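Local coordinates for gala protein type 1, 3 or 4 (Legionella pneumophila subsp. pneumophila, PDB 4XA9) that is a leucine-rich-repeat protein that probably binds small GTPases and may act as a GTPase activator, at residues Y121-K126 / L145-L150; L204-N209 / K228-N233. All blocks are in the same frame, centred on the assembly; numbering follows the deposited sequence.

Interaction 1 (Y121-K126 / L145-L150); sequences YALYNK and LCFNSL
Asn148 reaches across to the 121-126 loop with both ends of its amide. ND2 gives a hydrogen to Ala122 O at 3.0 Å, tilted somewhat from the plane of that carbonyl, while OD1 takes one from Asn125 N at 2.8 Å. With CG anti to its own carbonyl carbon (chi1 -68°), the amide also swings back over its own turn. There ND2 also donates to Leu145 O, 2.9 Å away, from above the carbonyl plane and not on a lone pair. Ile127 N adds another donor to OD1, so the amide is gripped at both ends and its rotation is fixed. This is the asparagine of the leucine-rich-repeat consensus LxxLxLxxN, and Asn125 holds the same place one repeat earlier, sending its ND2 to Val98 O and only weakly to Ala122 O. Between the two loops Tyr124 N donates to Cys146 O at 2.9 Å, almost straight down the C=O bond, and water 1 links Lys126 N to Phe147 O. Beside this polar seam, Leu123 lays CG against Cys146 CB (3.7 Å) and extends CD2 obliquely to Phe147 CE2 at 4.0 Å. Tyr124, with CG anti to the backbone N (chi1 -163°), crosses Phe147 at about a right angle, presenting its ring edge in plane to Phe147 CB, which lies 3.8 Å from CD1 of Tyr124. Both side chains also meet a chain of another protein: the Phe147 ring stacks on one of its aromatic side chains, and its backbone hydrogen-bonds Tyr124 OH.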
loop_
_atom_site.group_PDB
_atom_site.type_symbol
_atom_site.label_atom_id
_atom_site.label_comp_id
_atom_site.label_asym_id
_atom_site.label_seq_id
_atom_site.Cartn_x
_atom_site.Cartn_y
_atom_site.Cartn_z
ATOM N N TYR A 121 -6.171 9.521 8.055
ATOM C CA TYR A 121 -5.467 8.411 7.423
ATOM C C TYR A 121 -4.176 8.210 8.188
ATOM O O TYR A 121 -3.381 9.146 8.321
ATOM C CB TYR A 121 -5.173 8.687 5.946
ATOM C CG TYR A 121 -6.393 9.030 5.121
ATOM C CD1 TYR A 121 -7.132 8.040 4.498
ATOM C CD2 TYR A 121 -6.805 10.352 4.969
ATOM C CE1 TYR A 121 -8.246 8.346 3.746
ATOM C CE2 TYR A 121 -7.921 10.672 4.215
ATOM C CZ TYR A 121 -8.637 9.663 3.606
ATOM O OH TYR A 121 -9.748 9.967 2.856
ATOM N N ALA A 122 -3.965 7.007 8.709
ATOM C CA ALA A 122 -2.786 6.758 9.525
ATOM C C ALA A 122 -2.273 5.350 9.299
ATOM O O ALA A 122 -1.920 4.652 10.249
ATOM C CB ALA A 122 -3.099 6.986 11.013
ATOM N N LEU A 123 -2.246 4.939 8.038
ATOM C CA LEU A 123 -1.773 3.611 7.666
ATOM C C LEU A 123 -0.333 3.425 8.116
ATOM O O LEU A 123 0.454 4.376 8.089
ATOM C CB LEU A 123 -1.865 3.399 6.150
ATOM C CG LEU A 123 -3.223 3.289 5.457
ATOM C CD1 LEU A 123 -3.939 4.636 5.422
ATOM C CD2 LEU A 123 -3.034 2.766 4.039
ATOM N N TYR A 124 0.000 2.196 8.504
ATOM C CA TYR A 124 1.366 1.804 8.880
ATOM C C TYR A 124 2.076 2.816 9.784
ATOM O O TYR A 124 2.941 3.558 9.337
ATOM C CB TYR A 124 2.216 1.557 7.626
ATOM C CG TYR A 124 3.480 0.780 7.925
ATOM C CD1 TYR A 124 3.424 -0.582 8.199
ATOM C CD2 TYR A 124 4.723 1.407 7.953
ATOM C CE1 TYR A 124 4.569 -1.302 8.490
ATOM C CE2 TYR A 124 5.879 0.693 8.243
ATOM C CZ TYR A 124 5.792 -0.662 8.510
ATOM O OH TYR A 124 6.930 -1.385 8.800
ATOM N N ASN A 125 1.713 2.835 11.059
ATOM C CA ASN A 125 2.292 3.798 11.981
ATOM C C ASN A 125 2.669 3.175 13.317
ATOM O O ASN A 125 2.841 3.887 14.306
ATOM C CB ASN A 125 1.326 4.970 12.204
ATOM C CG ASN A 125 1.645 6.168 11.323
ATOM O OD1 ASN A 125 2.804 6.589 11.218
ATOM N ND2 ASN A 125 0.619 6.724 10.684
ATOM N N LYS A 126 2.803 1.850 13.331
ATOM C CA LYS A 126 3.038 1.093 14.564
ATOM C C LYS A 126 1.957 1.369 15.609
ATOM O O LYS A 126 2.223 1.360 16.813
ATOM C CB LYS A 126 4.421 1.407 15.145
ATOM C CG LYS A 126 5.564 1.132 14.181
ATOM C CD LYS A 126 6.922 1.468 14.793
ATOM C CE LYS A 126 7.789 2.263 13.813
ATOM N NZ LYS A 126 7.262 2.225 12.408
ATOM N N LEU A 145 -6.769 2.735 9.046
ATOM C CA LEU A 145 -5.706 2.219 9.902
ATOM C C LEU A 145 -4.992 0.995 9.330
ATOM O O LEU A 145 -4.422 0.210 10.084
ATOM C CB LEU A 145 -6.273 1.868 11.283
ATOM C CG LEU A 145 -6.752 3.063 12.097
ATOM C CD1 LEU A 145 -7.509 2.620 13.346
ATOM C CD2 LEU A 145 -5.556 3.947 12.458
ATOM N N CYS A 146 -5.017 0.834 8.010
ATOM C CA CYS A 146 -4.399 -0.330 7.371
ATOM C C CYS A 146 -2.945 -0.499 7.797
ATOM O O CYS A 146 -2.251 0.484 8.024
ATOM C CB CYS A 146 -4.476 -0.218 5.848
ATOM S SG CYS A 146 -6.148 -0.233 5.197
ATOM N N PHE A 147 -2.508 -1.751 7.914
ATOM C CA PHE A 147 -1.120 -2.096 8.239
ATOM C C PHE A 147 -0.719 -1.676 9.647
ATOM O O PHE A 147 0.454 -1.411 9.904
ATOM C CB PHE A 147 -0.135 -1.478 7.233
ATOM C CG PHE A 147 -0.521 -1.673 5.790
ATOM C CD1 PHE A 147 -0.603 -2.944 5.241
ATOM C CD2 PHE A 147 -0.760 -0.580 4.975
ATOM C CE1 PHE A 147 -0.944 -3.126 3.914
ATOM C CE2 PHE A 147 -1.102 -0.753 3.640
ATOM C CZ PHE A 147 -1.191 -2.030 3.110
ATOM N N ASN A 148 -1.692 -1.609 10.547
ATOM C CA ASN A 148 -1.432 -1.426 11.974
ATOM C C ASN A 148 -1.965 -2.629 12.746
ATOM O O ASN A 148 -3.124 -3.007 12.579
ATOM C CB ASN A 148 -2.085 -0.147 12.515
ATOM C CG ASN A 148 -1.453 1.119 11.961
ATOM O OD1 ASN A 148 -0.368 1.524 12.385
ATOM N ND2 ASN A 148 -2.144 1.765 11.027
ATOM N N SER A 149 -1.136 -3.228 13.591
ATOM C CA SER A 149 -1.581 -4.394 14.356
ATOM C C SER A 149 -2.539 -3.978 15.469
ATOM O O SER A 149 -2.159 -3.899 16.639
ATOM C CB SER A 149 -0.383 -5.149 14.936
ATOM O OG SER A 149 -0.802 -6.337 15.593
ATOM N N LEU A 150 -3.786 -3.707 15.094
ATOM C CA LEU A 150 -4.796 -3.256 16.045
ATOM C C LEU A 150 -5.279 -4.407 16.912
ATOM O O LEU A 150 -5.675 -4.201 18.056
ATOM C CB LEU A 150 -5.995 -2.640 15.321
ATOM C CG LEU A 150 -5.752 -1.501 14.331
ATOM C CD1 LEU A 150 -7.066 -1.097 13.684
ATOM C CD2 LEU A 150 -5.099 -0.313 15.028
HETATM O O HOH W 1 2.378 -0.760 11.882
#

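Interaction 2 (L204-N209 / K228-N233); sequences LHFANN and KILETN
Ala207 and Asn233 bring the two backbones closest, CA to CA 4.9 Å, where the end of helix 203-207 meets the type I turn Leu230-Asn233 that follows helix 224-230. Asn233 stretches its side chain across this gap, CG anti to the backbone N (chi1 -170°). Its ND2 reaches Phe206 O at 2.9 Å; donor and acceptor lie in each other's planes, and the C=O···N angle is 157°. A second, weak bond runs from the same ND2 to Asn209 O. One amide nitrogen thus joins a carbonyl of the last helical turn to one just beyond the helix, which also accepts from Arg235 NH2. Water 3 accepts from Asn233 ND2 and lies near Asn209 OD1, an oxygen already held by Leu212 N and Ser211 N. Ala207 CB packs against the end of the other helix, 3.4 Å from Ile229 O, with Ile229 CG2 at 3.6 Å and Thr232 OG1 also touching it. Thr232 turns its hydroxyl back to Ile229 O, 2.6 Å from OG1, bonding in the carbonyl plane; water 2 then ties that same OG1 to Ala207 O. Ile229 CG2 also rests on Leu204 CA, and deeper in, Leu230 CD2 butts against Phe206 CB at 3.6 Å. Phe206 and Leu230 both enter the core between helices and sheet of this leucine-rich-repeat solenoid, meeting Leu215 of strand 214-216 and Leu217 beyond it, while Ala183 of helix 176-184 borders Phe206.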
loop_
_atom_site.group_PDB
_atom_site.type_symbol
_atom_site.label_atom_id
_atom_site.label_comp_id
_atom_site.label_asym_id
_atom_site.label_seq_id
_atom_site.Cartn_x
_atom_site.Cartn_y
_atom_site.Cartn_z
ATOM N N LEU A 204 -22.717 -14.133 9.561
ATOM C CA LEU A 204 -24.098 -14.000 10.015
ATOM C C LEU A 204 -24.304 -12.618 10.637
ATOM O O LEU A 204 -25.297 -11.944 10.368
ATOM C CB LEU A 204 -24.469 -15.104 11.016
ATOM C CG LEU A 204 -25.832 -14.928 11.684
ATOM C CD1 LEU A 204 -26.929 -14.915 10.638
ATOM C CD2 LEU A 204 -26.086 -16.016 12.726
ATOM N N HIS A 205 -23.343 -12.180 11.437
ATOM C CA HIS A 205 -23.446 -10.876 12.081
ATOM C C HIS A 205 -23.418 -9.728 11.078
ATOM O O HIS A 205 -24.056 -8.696 11.305
ATOM C CB HIS A 205 -22.336 -10.714 13.115
ATOM C CG HIS A 205 -22.414 -11.720 14.219
ATOM N ND1 HIS A 205 -23.206 -11.542 15.332
ATOM C CD2 HIS A 205 -21.825 -12.932 14.366
ATOM C CE1 HIS A 205 -23.091 -12.592 16.124
ATOM N NE2 HIS A 205 -22.259 -13.451 15.561
ATOM N N PHE A 206 -22.695 -9.899 9.972
ATOM C CA PHE A 206 -22.704 -8.884 8.921
ATOM C C PHE A 206 -23.988 -8.980 8.095
ATOM O O PHE A 206 -24.475 -7.979 7.583
ATOM C CB PHE A 206 -21.478 -9.009 8.001
ATOM C CG PHE A 206 -20.193 -8.497 8.611
ATOM C CD1 PHE A 206 -20.046 -7.155 8.951
ATOM C CD2 PHE A 206 -19.124 -9.353 8.819
ATOM C CE1 PHE A 206 -18.864 -6.689 9.503
ATOM C CE2 PHE A 206 -17.940 -8.894 9.371
ATOM C CZ PHE A 206 -17.810 -7.555 9.713
ATOM N N ALA A 207 -24.533 -10.183 7.946
ATOM C CA ALA A 207 -25.812 -10.318 7.257
ATOM C C ALA A 207 -26.915 -9.618 8.053
ATOM O O ALA A 207 -27.854 -9.067 7.477
ATOM C CB ALA A 207 -26.166 -11.789 7.035
ATOM N N ASN A 208 -26.798 -9.627 9.376
ATOM C CA ASN A 208 -27.836 -9.014 10.204
ATOM C C ASN A 208 -27.537 -7.556 10.574
ATOM O O ASN A 208 -28.340 -6.896 11.237
ATOM C CB ASN A 208 -28.066 -9.849 11.467
ATOM C CG ASN A 208 -28.787 -11.161 11.175
ATOM O OD1 ASN A 208 -29.495 -11.285 10.174
ATOM N ND2 ASN A 208 -28.624 -12.137 12.061
ATOM N N ASN A 209 -26.382 -7.060 10.144
ATOM C CA ASN A 209 -26.064 -5.640 10.253
ATOM C C ASN A 209 -27.057 -4.804 9.442
ATOM O O ASN A 209 -27.460 -5.200 8.346
ATOM C CB ASN A 209 -24.628 -5.387 9.774
ATOM C CG ASN A 209 -24.276 -3.910 9.716
ATOM O OD1 ASN A 209 -24.659 -3.211 8.781
ATOM N ND2 ASN A 209 -23.523 -3.440 10.702
ATOM N N LYS A 228 -22.548 -16.812 0.735
ATOM C CA LYS A 228 -23.993 -16.958 0.599
ATOM C C LYS A 228 -24.715 -16.166 1.687
ATOM O O LYS A 228 -25.683 -15.462 1.408
ATOM C CB LYS A 228 -24.405 -18.431 0.641
ATOM C CG LYS A 228 -25.903 -18.615 0.497
ATOM C CD LYS A 228 -26.249 -19.743 -0.448
ATOM C CE LYS A 228 -25.724 -19.462 -1.843
ATOM N NZ LYS A 228 -26.121 -20.521 -2.808
ATOM N N ILE A 229 -24.225 -16.262 2.919
ATOM C CA ILE A 229 -24.790 -15.502 4.041
ATOM C C ILE A 229 -24.678 -13.984 3.845
ATOM O O ILE A 229 -25.645 -13.247 4.051
ATOM C CB ILE A 229 -24.101 -15.873 5.367
ATOM C CG1 ILE A 229 -24.337 -17.345 5.695
ATOM C CG2 ILE A 229 -24.602 -14.991 6.507
ATOM C CD1 ILE A 229 -23.667 -17.792 6.978
ATOM N N LEU A 230 -23.490 -13.526 3.462
ATOM C CA LEU A 230 -23.251 -12.100 3.247
ATOM C C LEU A 230 -24.175 -11.533 2.172
ATOM O O LEU A 230 -24.672 -10.413 2.297
ATOM C CB LEU A 230 -21.786 -11.849 2.866
ATOM C CG LEU A 230 -20.734 -12.059 3.965
ATOM C CD1 LEU A 230 -19.326 -11.950 3.401
ATOM C CD2 LEU A 230 -20.914 -11.063 5.102
ATOM N N GLU A 231 -24.428 -12.317 1.128
ATOM C CA GLU A 231 -25.266 -11.854 0.027
ATOM C C GLU A 231 -26.765 -11.767 0.368
ATOM O O GLU A 231 -27.541 -11.256 -0.438
ATOM C CB GLU A 231 -25.057 -12.746 -1.197
ATOM C CG GLU A 231 -23.696 -12.518 -1.876
ATOM C CD GLU A 231 -23.486 -13.370 -3.122
ATOM O OE1 GLU A 231 -24.175 -14.401 -3.273
ATOM O OE2 GLU A 231 -22.617 -13.011 -3.945
ATOM N N THR A 232 -27.175 -12.243 1.545
ATOM C CA THR A 232 -28.565 -12.047 1.969
ATOM C C THR A 232 -28.802 -10.603 2.417
ATOM O O THR A 232 -29.943 -10.136 2.455
ATOM C CB THR A 232 -28.993 -12.995 3.126
ATOM O OG1 THR A 232 -28.191 -12.753 4.289
ATOM C CG2 THR A 232 -28.889 -14.472 2.713
ATOM N N ASN A 233 -27.729 -9.897 2.762
ATOM C CA ASN A 233 -27.837 -8.488 3.131
ATOM C C ASN A 233 -27.843 -7.604 1.891
ATOM O O ASN A 233 -26.786 -7.315 1.320
ATOM C CB ASN A 233 -26.688 -8.079 4.061
ATOM C CG ASN A 233 -26.888 -6.700 4.670
ATOM O OD1 ASN A 233 -27.634 -5.870 4.139
ATOM N ND2 ASN A 233 -26.212 -6.444 5.783
HETATM O O HOH W 2 -29.507 -10.656 5.795
HETATM O O HOH W 3 -26.211 -3.451 6.391
#

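Overall arrangement
Interactions 1 and 2 each join equivalent positions of consecutive leucine-rich repeats, 23 residues apart in interaction 1 (Asn125 and Asn148) and 24 in interaction 2 (Asn209 and Asn233), but at different levels: interaction 1 links loops that follow the strands, interaction 2 the ends of helices. In both, an asparagine of the later segment gives its ND2 to a main-chain carbonyl of the earlier one. The centres of the two contacts are 27 Å apart and their nearest atoms about 13 Å, so they do not touch. Interaction 1 lies near the middle of the chain, 8 Å from its centre, and borders the bound chain of another protein; interaction 2 lies 26 Å from that centre, toward the C-terminal end, where no other chain of the assembly reaches it.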